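Local coordinates for protein flavin prenyltransferase UbiX (Methanocaldococcus jannaschii, PDB 6M8V) that probably catalyses metal-independent transfer of a dimethylallyl group from dimethylallyl phosphate to FMN, making the prenylated flavin cofactor of UbiD decarboxylases, at residues A[4-9]-A[99-104]; A[11-16]-A[42-47]; A[116-121]-A[141-146]. One frame throughout, in Å; residues are numbered along the deposited sequence.

Contact 1 of 3, residues A[4-9]-A[99-104]; sequences IVCITG and NLIVRV. With FMN (flavin mononucleotide), chain B; FMN (flavin mononucleotide), chain C; PO4 (phosphate ion), chain D.
Cys6 and Ile101 meet where strand 4-7 and helix 100-104 run at 137° to one another, their short axes 9.4 Å apart. No hydrogen bond joins the two, so the side chains do the work. Ile101 fits round the cysteine: its CG1 and CG2 straddle Cys6 CB, each at 3.7 Å. The outer part of its chain is extended (chi2 177°), which carries CD1 on to Thr8 CG2 at 3.8 Å, where the two side chains pass at a slant. One turn further along the helix, Val104 CG2 closes on Cys6 SG at 4.1 Å. The helix start is capped within its own segment, Val102 N giving a nearly straight bond (177°) to Asn99 OD1 at 2.9 Å. Thr8 turns its OG1 to Pro83 O and Ser85 N, while its CB comes within 3.3 Å of FMN O2P. Gly9 N bonds to O1P of the same phosphate, although the modelled length is doubtfully short. N1 of a second FMN lies over one face of the Arg103 guanidinium, offset toward its rim, and Arg103 salt-bridges Glu121 of a neighbouring subunit. The chemistry thus divides by position: an apolar core of Cys6, Ile101 and Val104, with Gly9 N turned to the FMN phosphate at one end and Arg103 to the second flavin and another chain.

Contact 2 of 3, residues A[11-16]-A[42-47]; sequences SGVIYA and KEELDI. With FMN (flavin mononucleotide), chain B.
Ser11 and Gly12 grip the carboxylate of Glu44 in a two-pronged contact beside the flavin. Ser11 OG donates to Glu44 OE2 at 2.5 Å, on the syn side but 21° out of the carboxylate plane, and Gly12 N donates to the syn lone pair of Glu44 OE1, 3.0 Å away. A water adds a third link, donating to Glu44 OE1 at 2.9 Å and accepting from Ile14 N. Both oxygens of the acid are therefore held and its rotation is fixed. The same serine serves the cofactor through its backbone: Ser11 N points to FMN O4 at 3.2 Å, with an angle of 163° at the hydrogen. Because OG stands opposite the backbone N (chi1 -172°), hydroxyl and amide address the acid and the flavin separately.

In the next shell, Gly12 has a positive phi at which a side chain would jam against Ser11 O, and this turn presents its amide to Glu44. The glutamate chain is extended beyond CG and runs past Val13, whose CG2 lies 3.6 Å from Glu44 OE1. That methyl also meets Leu45 CD1 at 4.0 Å, and Leu45 CD2 rests on Ile14 CB at a like distance. From a neighbouring subunit, Phe149 N bonds to Ser11 OG, and the Phe149 ring stands perpendicular to that of Tyr15.

The contact thus joins the start of helix 13-22 to the far end of helix 35-45, two connections of the parallel sheet. On the sheet side, Val13 packs on Ile7 of strand 2-7 and Pro83 of strand 78-84, while Ile14 and Tyr15 lean on Ile160 of helix 156-171.

Contact 3 of 3, residues A[116-121]-A[141-146]; sequences IIMPRE and IVMPPI. With FMN (flavin mononucleotide), chain B; PO4 (phosphate ion), chain E.
Arg120 presents the edge of its guanidinium to the flavin while its aliphatic part rests on Pro145. FMN O4 lies in the guanidinium plane, taking an almost straight bond (175°) from Arg120 NH2 at 2.7 Å and a weak one from NE. Bends at chi2 (-62°) and chi3 (-41°) fold the arginine chain back to reach it, and the backbone joins in, since Arg120 O accepts from FMN N3 at 2.8 Å. Arg120 CG sits 3.6 Å from Pro145 CG, the two side chains crossing at about a right angle. A leucine in place of Arg120 would probably leave FMN O4 without its straight donor and deprive Ile146 O of a neighbouring subunit of its bond to NH1. NH2 also bonds weakly to a phosphate ion that Tyr150 of that subunit holds as well, consistent with the position of the substrate phosphate.

Behind the site the segments run parallel as paired strands. Ile117 bonds through both its N and its O: Ile117 N to Ile141 O at 3.1 Å, and Ile117 O to Met143 N at 2.7 Å. Beyond this, prolines replace the donors, and Met118 CA approaches Met143 O at 3.1 Å in a CH...O contact. Ile117 CD1 lies alongside Val142 CG2 at 3.8 Å on one face of the sheet, and Ile116 pairs with Ile141 on the other.

These strands, 114-119 and 141-142, belong to a beta-alpha-beta crossover through helix 126-137, on which Ile117 and Val142 pack. Ile116, Met118 and Met143 face helix 156-171, and on its other edge strand 114-119 bonds to strand 78-84.

Overall arrangement
The three contacts sit at different points around one parallel alpha/beta sheet and converge on a single FMN. Along the chain, contact 2 is nested inside the loop closed by contact 1, and contact 3 follows both. Their centres lie 14 to 16 Å apart. Contacts 1 and 2 touch where Ile7 of strand 2-7 packs on Val13 and Ala16 of helix 13-22; contacts 2 and 3 touch where Ser11 meets Arg120 and Tyr15 meets Pro145. Contacts 1 and 3 stay about 7 Å apart at their nearest atoms, yet reach the same sheet. The pocket thus draws on the loops after strands 2-7 and 114-119, and Ser97 of a neighbouring subunit also bonds the FMN.

Contact 1 of 3, residues A[4-9]-A[99-104]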
# COMPACT_ATOMS: atom_id res chain seq x y z
N ILE A 4 1.89 -19.28 -29.35
CA ILE A 4 3.21 -19.64 -28.87
C ILE A 4 3.04 -20.57 -27.67
O ILE A 4 2.46 -20.18 -26.65
CB ILE A 4 4.04 -18.40 -28.48
CG1 ILE A 4 3.78 -17.25 -29.46
CG2 ILE A 4 5.52 -18.73 -28.42
CD1 ILE A 4 4.35 -17.47 -30.83
N VAL A 5 3.52 -21.80 -27.80
CA VAL A 5 3.49 -22.77 -26.71
C VAL A 5 4.88 -22.84 -26.10
O VAL A 5 5.86 -23.12 -26.80
CB VAL A 5 3.02 -24.16 -27.20
CG1 VAL A 5 3.17 -25.18 -26.08
CG2 VAL A 5 1.58 -24.09 -27.67
N CYS A 6 4.97 -22.57 -24.79
CA CYS A 6 6.23 -22.54 -24.07
C CYS A 6 6.20 -23.59 -22.98
O CYS A 6 5.35 -23.53 -22.08
CB CYS A 6 6.48 -21.15 -23.47
SG CYS A 6 6.30 -19.74 -24.61
N ILE A 7 7.13 -24.54 -23.04
CA ILE A 7 7.24 -25.62 -22.06
C ILE A 7 8.42 -25.31 -21.15
O ILE A 7 9.56 -25.20 -21.61
CB ILE A 7 7.42 -26.99 -22.73
CG1 ILE A 7 6.49 -27.13 -23.94
CG2 ILE A 7 7.19 -28.11 -21.72
CD1 ILE A 7 6.56 -28.49 -24.63
N THR A 8 8.16 -25.20 -19.85
CA THR A 8 9.22 -24.96 -18.88
C THR A 8 9.35 -26.15 -17.94
O THR A 8 8.50 -27.05 -17.91
CB THR A 8 8.96 -23.67 -18.07
OG1 THR A 8 7.76 -23.80 -17.31
CG2 THR A 8 8.85 -22.48 -19.00
N GLY A 9 10.44 -26.15 -17.18
CA GLY A 9 10.79 -27.30 -16.37
C GLY A 9 9.96 -27.49 -15.12
O GLY A 9 10.42 -27.25 -14.01
N ASN A 99 15.48 -15.24 -21.31
CA ASN A 99 15.39 -16.26 -22.35
C ASN A 99 14.24 -15.88 -23.28
O ASN A 99 13.54 -14.89 -23.06
CB ASN A 99 15.20 -17.66 -21.76
CG ASN A 99 14.00 -17.77 -20.85
OD1 ASN A 99 12.92 -17.27 -21.16
ND2 ASN A 99 14.17 -18.43 -19.71
N LEU A 100 14.03 -16.70 -24.31
CA LEU A 100 13.02 -16.36 -25.31
C LEU A 100 11.60 -16.51 -24.76
O LEU A 100 10.71 -15.74 -25.12
CB LEU A 100 13.20 -17.21 -26.57
CG LEU A 100 12.29 -16.87 -27.76
CD1 LEU A 100 12.58 -15.47 -28.27
CD2 LEU A 100 12.41 -17.89 -28.90
N ILE A 101 11.38 -17.49 -23.88
CA ILE A 101 10.05 -17.71 -23.32
C ILE A 101 9.57 -16.46 -22.58
O ILE A 101 8.49 -15.93 -22.86
CB ILE A 101 10.04 -18.95 -22.42
CG1 ILE A 101 10.09 -20.22 -23.29
CG2 ILE A 101 8.81 -18.96 -21.52
CD1 ILE A 101 10.16 -21.52 -22.49
N VAL A 102 10.36 -15.99 -21.62
CA VAL A 102 9.96 -14.82 -20.84
C VAL A 102 9.89 -13.58 -21.73
O VAL A 102 9.04 -12.70 -21.53
CB VAL A 102 10.91 -14.62 -19.64
CG1 VAL A 102 10.44 -13.47 -18.73
CG2 VAL A 102 11.03 -15.90 -18.86
N ARG A 103 10.76 -13.50 -22.74
CA ARG A 103 10.72 -12.35 -23.63
C ARG A 103 9.40 -12.29 -24.40
O ARG A 103 8.81 -11.21 -24.54
CB ARG A 103 11.92 -12.39 -24.59
CG ARG A 103 11.88 -11.37 -25.73
CD ARG A 103 11.88 -9.91 -25.23
NE ARG A 103 11.94 -8.98 -26.36
CZ ARG A 103 11.78 -7.66 -26.27
NH1 ARG A 103 11.55 -7.09 -25.09
NH2 ARG A 103 11.85 -6.90 -27.36
N VAL A 104 8.90 -13.43 -24.89
CA VAL A 104 7.63 -13.39 -25.62
C VAL A 104 6.45 -13.19 -24.67
O VAL A 104 5.42 -12.64 -25.07
CB VAL A 104 7.44 -14.64 -26.51
CG1 VAL A 104 8.59 -14.80 -27.50
CG2 VAL A 104 7.24 -15.90 -25.68
N1 FMN B . 9.67 -26.45 -10.39
C2 FMN B . 8.38 -26.03 -10.18
O2 FMN B . 8.20 -24.85 -9.94
N3 FMN B . 7.30 -26.91 -10.22
C4 FMN B . 7.55 -28.24 -10.51
O4 FMN B . 6.64 -29.08 -10.58
C4A FMN B . 8.85 -28.67 -10.73
N5 FMN B . 9.07 -29.99 -11.00
C5A FMN B . 10.35 -30.44 -11.22
C6 FMN B . 10.54 -31.78 -11.49
C7 FMN B . 11.81 -32.25 -11.72
C7M FMN B . 12.00 -33.70 -12.02
C8 FMN B . 12.90 -31.39 -11.66
C8M FMN B . 14.27 -31.93 -11.91
C9 FMN B . 12.71 -30.04 -11.39
C9A FMN B . 11.43 -29.56 -11.16
N10 FMN B . 11.22 -28.22 -10.89
C10 FMN B . 9.92 -27.78 -10.67
C1' FMN B . 12.38 -27.26 -10.81
C2' FMN B . 12.50 -26.38 -12.05
O2' FMN B . 12.74 -27.19 -13.19
C3' FMN B . 13.63 -25.38 -11.92
O3' FMN B . 13.24 -24.31 -11.08
C4' FMN B . 14.08 -24.86 -13.29
O4' FMN B . 15.10 -23.91 -13.12
C5' FMN B . 12.95 -24.26 -14.12
O5' FMN B . 13.51 -23.62 -15.25
P FMN B . 12.64 -23.29 -16.57
O1P FMN B . 12.21 -24.59 -17.20
O2P FMN B . 11.41 -22.52 -16.16
O3P FMN B . 13.46 -22.48 -17.54
N1 FMN C . 15.03 -6.28 -25.22
C2 FMN C . 14.54 -5.07 -24.78
O2 FMN C . 14.13 -5.00 -23.64
N3 FMN C . 14.49 -3.95 -25.61
C4 FMN C . 14.98 -4.08 -26.91
O4 FMN C . 14.98 -3.13 -27.70
C4A FMN C . 15.47 -5.30 -27.35
N5 FMN C . 15.94 -5.39 -28.63
C5A FMN C . 16.43 -6.59 -29.08
C6 FMN C . 16.90 -6.65 -30.38
C7 FMN C . 17.40 -7.84 -30.87
C7M FMN C . 17.90 -7.90 -32.27
C8 FMN C . 17.44 -8.97 -30.05
C8M FMN C . 18.00 -10.25 -30.60
C9 FMN C . 16.98 -8.90 -28.74
C9A FMN C . 16.47 -7.70 -28.25
N10 FMN C . 16.00 -7.62 -26.95
C10 FMN C . 15.50 -6.41 -26.50
C1' FMN C . 16.02 -8.82 -26.05
C2' FMN C . 17.15 -8.77 -25.03
O2' FMN C . 18.40 -8.77 -25.69
C3' FMN C . 17.11 -9.96 -24.08
O3' FMN C . 16.09 -9.78 -23.12
C4' FMN C . 18.47 -10.19 -23.41
O4' FMN C . 18.37 -11.27 -22.52
C5' FMN C . 19.00 -8.96 -22.67
O5' FMN C . 20.13 -9.35 -21.91
P FMN C . 21.22 -8.28 -21.40
O1P FMN C . 21.91 -7.68 -22.59
O2P FMN C . 20.51 -7.19 -20.65
O3P FMN C . 22.22 -8.97 -20.49
P PO4 D . 10.67 -4.42 -30.08
O1 PO4 D . 11.54 -5.49 -30.70
O2 PO4 D . 10.40 -3.32 -31.09
O3 PO4 D . 9.35 -5.02 -29.66
O4 PO4 D . 11.38 -3.85 -28.88

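Contact 2 of 3, residues A[11-16]-A[42-47]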
# COMPACT_ATOMS: atom_id res chain seq x y z
N SER A 11 6.75 -30.33 -13.47
CA SER A 11 6.05 -31.58 -13.70
C SER A 11 4.75 -31.34 -14.45
O SER A 11 4.12 -30.29 -14.32
CB SER A 11 5.76 -32.29 -12.37
OG SER A 11 5.25 -33.59 -12.58
N GLY A 12 4.35 -32.32 -15.25
CA GLY A 12 3.14 -32.23 -16.02
C GLY A 12 3.31 -31.79 -17.45
O GLY A 12 2.39 -31.18 -18.00
N VAL A 13 4.46 -32.07 -18.07
CA VAL A 13 4.64 -31.75 -19.48
C VAL A 13 3.69 -32.52 -20.38
O VAL A 13 3.56 -32.18 -21.56
CB VAL A 13 6.10 -32.01 -19.91
CG1 VAL A 13 7.02 -30.92 -19.36
CG2 VAL A 13 6.56 -33.39 -19.44
N ILE A 14 3.02 -33.56 -19.86
CA ILE A 14 2.01 -34.26 -20.64
C ILE A 14 0.90 -33.31 -21.08
O ILE A 14 0.31 -33.48 -22.15
CB ILE A 14 1.44 -35.45 -19.84
CG1 ILE A 14 0.47 -36.26 -20.69
CG2 ILE A 14 0.78 -34.97 -18.55
CD1 ILE A 14 0.01 -37.53 -20.03
N TYR A 15 0.60 -32.29 -20.26
CA TYR A 15 -0.37 -31.29 -20.68
C TYR A 15 0.09 -30.58 -21.94
O TYR A 15 -0.72 -30.33 -22.85
CB TYR A 15 -0.60 -30.27 -19.56
CG TYR A 15 -1.27 -30.79 -18.31
CD1 TYR A 15 -2.56 -31.30 -18.35
CD2 TYR A 15 -0.62 -30.73 -17.08
CE1 TYR A 15 -3.17 -31.76 -17.20
CE2 TYR A 15 -1.23 -31.18 -15.93
CZ TYR A 15 -2.51 -31.69 -15.99
OH TYR A 15 -3.11 -32.14 -14.85
N ALA A 16 1.37 -30.23 -22.02
CA ALA A 16 1.88 -29.54 -23.20
C ALA A 16 1.84 -30.45 -24.42
O ALA A 16 1.53 -30.00 -25.53
CB ALA A 16 3.30 -29.04 -22.95
N LYS A 42 11.95 -36.02 -21.09
CA LYS A 42 12.63 -37.32 -21.13
C LYS A 42 12.28 -38.17 -19.91
O LYS A 42 12.02 -39.37 -20.04
CB LYS A 42 14.14 -37.10 -21.22
CG LYS A 42 15.00 -38.31 -20.87
CD LYS A 42 14.67 -39.55 -21.70
CE LYS A 42 15.13 -39.40 -23.14
NZ LYS A 42 14.25 -40.15 -24.07
N GLU A 43 12.24 -37.56 -18.73
CA GLU A 43 12.03 -38.33 -17.51
C GLU A 43 10.57 -38.74 -17.34
O GLU A 43 10.29 -39.87 -16.93
CB GLU A 43 12.50 -37.53 -16.29
CG GLU A 43 12.63 -38.36 -15.03
CD GLU A 43 13.86 -39.24 -15.02
OE1 GLU A 43 14.60 -39.25 -16.03
OE2 GLU A 43 14.10 -39.92 -14.00
N GLU A 44 9.64 -37.85 -17.65
CA GLU A 44 8.23 -38.10 -17.39
C GLU A 44 7.51 -38.75 -18.56
O GLU A 44 6.53 -39.48 -18.35
CB GLU A 44 7.50 -36.79 -17.02
CG GLU A 44 7.84 -36.26 -15.64
CD GLU A 44 6.93 -35.10 -15.22
OE1 GLU A 44 6.16 -34.59 -16.07
OE2 GLU A 44 6.99 -34.70 -14.04
N LEU A 45 7.94 -38.49 -19.79
CA LEU A 45 7.29 -39.04 -20.97
C LEU A 45 8.11 -40.14 -21.63
O LEU A 45 7.65 -40.73 -22.61
CB LEU A 45 6.99 -37.92 -21.97
CG LEU A 45 6.01 -36.86 -21.45
CD1 LEU A 45 5.73 -35.79 -22.50
CD2 LEU A 45 4.72 -37.52 -20.99
N ASP A 46 9.32 -40.41 -21.13
CA ASP A 46 10.18 -41.49 -21.62
C ASP A 46 10.38 -41.43 -23.13
O ASP A 46 10.62 -42.44 -23.79
CB ASP A 46 9.66 -42.86 -21.19
CG ASP A 46 9.84 -43.12 -19.70
OD1 ASP A 46 8.88 -43.57 -19.05
OD2 ASP A 46 10.95 -42.85 -19.19
N ILE A 47 10.27 -40.22 -23.68
CA ILE A 47 10.57 -39.96 -25.08
C ILE A 47 11.55 -38.80 -25.13
O ILE A 47 11.59 -37.95 -24.23
CB ILE A 47 9.30 -39.63 -25.89
CG1 ILE A 47 8.59 -38.40 -25.31
CG2 ILE A 47 8.36 -40.83 -25.92
CD1 ILE A 47 7.63 -37.73 -26.26
N1 FMN B . 9.67 -26.45 -10.39
C2 FMN B . 8.38 -26.03 -10.18
O2 FMN B . 8.20 -24.85 -9.94
N3 FMN B . 7.30 -26.91 -10.22
C4 FMN B . 7.55 -28.24 -10.51
O4 FMN B . 6.64 -29.08 -10.58
C4A FMN B . 8.85 -28.67 -10.73
N5 FMN B . 9.07 -29.99 -11.00
C5A FMN B . 10.35 -30.44 -11.22
C6 FMN B . 10.54 -31.78 -11.49
C7 FMN B . 11.81 -32.25 -11.72
C7M FMN B . 12.00 -33.70 -12.02
C8 FMN B . 12.90 -31.39 -11.66
C8M FMN B . 14.27 -31.93 -11.91
C9 FMN B . 12.71 -30.04 -11.39
C9A FMN B . 11.43 -29.56 -11.16
N10 FMN B . 11.22 -28.22 -10.89
C10 FMN B . 9.92 -27.78 -10.67
C1' FMN B . 12.38 -27.26 -10.81
C2' FMN B . 12.50 -26.38 -12.05
O2' FMN B . 12.74 -27.19 -13.19
C3' FMN B . 13.63 -25.38 -11.92
O3' FMN B . 13.24 -24.31 -11.08
C4' FMN B . 14.08 -24.86 -13.29
O4' FMN B . 15.10 -23.91 -13.12
C5' FMN B . 12.95 -24.26 -14.12
O5' FMN B . 13.51 -23.62 -15.25
P FMN B . 12.64 -23.29 -16.57
O1P FMN B . 12.21 -24.59 -17.20
O2P FMN B . 11.41 -22.52 -16.16
O3P FMN B . 13.46 -22.48 -17.54
O HOH W 1 4.00 -35.02 -17.90

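Contact 3 of 3, residues A[116-121]-A[141-146]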
# COMPACT_ATOMS: atom_id res chain seq x y z
N ILE A 116 -1.48 -16.88 -21.35
CA ILE A 116 -1.97 -17.93 -20.46
C ILE A 116 -0.76 -18.59 -19.80
O ILE A 116 0.16 -19.02 -20.50
CB ILE A 116 -2.79 -18.98 -21.22
CG1 ILE A 116 -3.97 -18.33 -21.95
CG2 ILE A 116 -3.24 -20.10 -20.27
CD1 ILE A 116 -4.71 -19.29 -22.89
N ILE A 117 -0.78 -18.69 -18.48
CA ILE A 117 0.27 -19.37 -17.74
C ILE A 117 -0.37 -20.43 -16.86
O ILE A 117 -1.45 -20.21 -16.30
CB ILE A 117 1.12 -18.40 -16.89
CG1 ILE A 117 0.25 -17.67 -15.87
CG2 ILE A 117 1.81 -17.38 -17.78
CD1 ILE A 117 1.04 -16.97 -14.78
N MET A 118 0.29 -21.58 -16.74
CA MET A 118 -0.22 -22.73 -16.00
C MET A 118 0.80 -23.15 -14.95
O MET A 118 1.51 -24.16 -15.12
CB MET A 118 -0.55 -23.88 -16.95
CG MET A 118 -1.30 -23.41 -18.18
SD MET A 118 -2.09 -24.72 -19.11
CE MET A 118 -3.28 -25.35 -17.92
N PRO A 119 0.90 -22.41 -13.85
CA PRO A 119 1.91 -22.74 -12.83
C PRO A 119 1.59 -24.06 -12.13
O PRO A 119 0.47 -24.26 -11.65
CB PRO A 119 1.85 -21.55 -11.86
CG PRO A 119 0.47 -21.02 -12.04
CD PRO A 119 0.11 -21.23 -13.48
N ARG A 120 2.58 -24.95 -12.07
CA ARG A 120 2.43 -26.29 -11.50
C ARG A 120 3.31 -26.38 -10.26
O ARG A 120 4.53 -26.48 -10.37
CB ARG A 120 2.81 -27.36 -12.52
CG ARG A 120 1.91 -28.62 -12.55
CD ARG A 120 1.92 -29.42 -11.23
NE ARG A 120 3.25 -29.52 -10.63
CZ ARG A 120 3.49 -30.01 -9.42
NH1 ARG A 120 2.50 -30.45 -8.66
NH2 ARG A 120 4.74 -30.04 -8.97
N GLU A 121 2.67 -26.36 -9.09
CA GLU A 121 3.37 -26.45 -7.82
C GLU A 121 2.35 -26.79 -6.75
O GLU A 121 1.17 -26.46 -6.88
CB GLU A 121 4.09 -25.14 -7.48
CG GLU A 121 4.99 -25.22 -6.25
CD GLU A 121 5.91 -26.43 -6.29
OE1 GLU A 121 5.49 -27.52 -5.82
OE2 GLU A 121 7.05 -26.30 -6.79
N ILE A 141 -4.02 -14.70 -17.95
CA ILE A 141 -4.94 -15.72 -17.48
C ILE A 141 -4.13 -16.75 -16.70
O ILE A 141 -3.38 -17.54 -17.28
CB ILE A 141 -5.71 -16.36 -18.64
CG1 ILE A 141 -6.60 -15.33 -19.33
CG2 ILE A 141 -6.56 -17.52 -18.15
CD1 ILE A 141 -6.16 -14.94 -20.72
N VAL A 142 -4.27 -16.74 -15.38
CA VAL A 142 -3.47 -17.60 -14.51
C VAL A 142 -4.25 -18.88 -14.29
O VAL A 142 -5.31 -18.88 -13.66
CB VAL A 142 -3.13 -16.90 -13.19
CG1 VAL A 142 -2.40 -17.85 -12.27
CG2 VAL A 142 -2.30 -15.64 -13.45
N MET A 143 -3.71 -19.99 -14.78
CA MET A 143 -4.47 -21.22 -14.95
C MET A 143 -3.64 -22.44 -14.55
O MET A 143 -3.26 -23.25 -15.39
CB MET A 143 -4.92 -21.34 -16.41
CG MET A 143 -6.15 -22.17 -16.61
SD MET A 143 -6.59 -22.15 -18.35
CE MET A 143 -8.15 -23.03 -18.27
N PRO A 144 -3.36 -22.59 -13.26
CA PRO A 144 -2.69 -23.83 -12.81
C PRO A 144 -3.51 -25.04 -13.19
O PRO A 144 -4.75 -25.01 -13.12
CB PRO A 144 -2.61 -23.66 -11.28
CG PRO A 144 -3.50 -22.51 -10.94
CD PRO A 144 -3.58 -21.64 -12.15
N PRO A 145 -2.87 -26.13 -13.60
CA PRO A 145 -3.63 -27.32 -14.03
C PRO A 145 -4.30 -28.00 -12.85
O PRO A 145 -3.68 -28.82 -12.16
CB PRO A 145 -2.56 -28.21 -14.68
CG PRO A 145 -1.27 -27.81 -14.00
CD PRO A 145 -1.41 -26.33 -13.67
N ILE A 146 -5.55 -27.65 -12.60
CA ILE A 146 -6.31 -28.18 -11.48
C ILE A 146 -7.53 -28.91 -12.03
O ILE A 146 -8.60 -28.29 -12.22
CB ILE A 146 -6.71 -27.07 -10.50
CG1 ILE A 146 -5.49 -26.18 -10.21
CG2 ILE A 146 -7.24 -27.66 -9.21
CD1 ILE A 146 -5.77 -25.01 -9.30
N1 FMN B . 9.67 -26.45 -10.39
C2 FMN B . 8.38 -26.03 -10.18
O2 FMN B . 8.20 -24.85 -9.94
N3 FMN B . 7.30 -26.91 -10.22
C4 FMN B . 7.55 -28.24 -10.51
O4 FMN B . 6.64 -29.08 -10.58
C4A FMN B . 8.85 -28.67 -10.73
N5 FMN B . 9.07 -29.99 -11.00
C5A FMN B . 10.35 -30.44 -11.22
C6 FMN B . 10.54 -31.78 -11.49
C7 FMN B . 11.81 -32.25 -11.72
C7M FMN B . 12.00 -33.70 -12.02
C8 FMN B . 12.90 -31.39 -11.66
C8M FMN B . 14.27 -31.93 -11.91
C9 FMN B . 12.71 -30.04 -11.39
C9A FMN B . 11.43 -29.56 -11.16
N10 FMN B . 11.22 -28.22 -10.89
C10 FMN B . 9.92 -27.78 -10.67
C1' FMN B . 12.38 -27.26 -10.81
C2' FMN B . 12.50 -26.38 -12.05
O2' FMN B . 12.74 -27.19 -13.19
C3' FMN B . 13.63 -25.38 -11.92
O3' FMN B . 13.24 -24.31 -11.08
C4' FMN B . 14.08 -24.86 -13.29
O4' FMN B . 15.10 -23.91 -13.12
C5' FMN B . 12.95 -24.26 -14.12
O5' FMN B . 13.51 -23.62 -15.25
P FMN B . 12.64 -23.29 -16.57
O1P FMN B . 12.21 -24.59 -17.20
O2P FMN B . 11.41 -22.52 -16.16
O3P FMN B . 13.46 -22.48 -17.54
P PO4 E . 7.21 -30.86 -5.84
O1 PO4 E . 8.44 -31.51 -6.43
O2 PO4 E . 6.11 -31.88 -5.64
O3 PO4 E . 7.55 -30.25 -4.50
O4 PO4 E . 6.74 -29.78 -6.79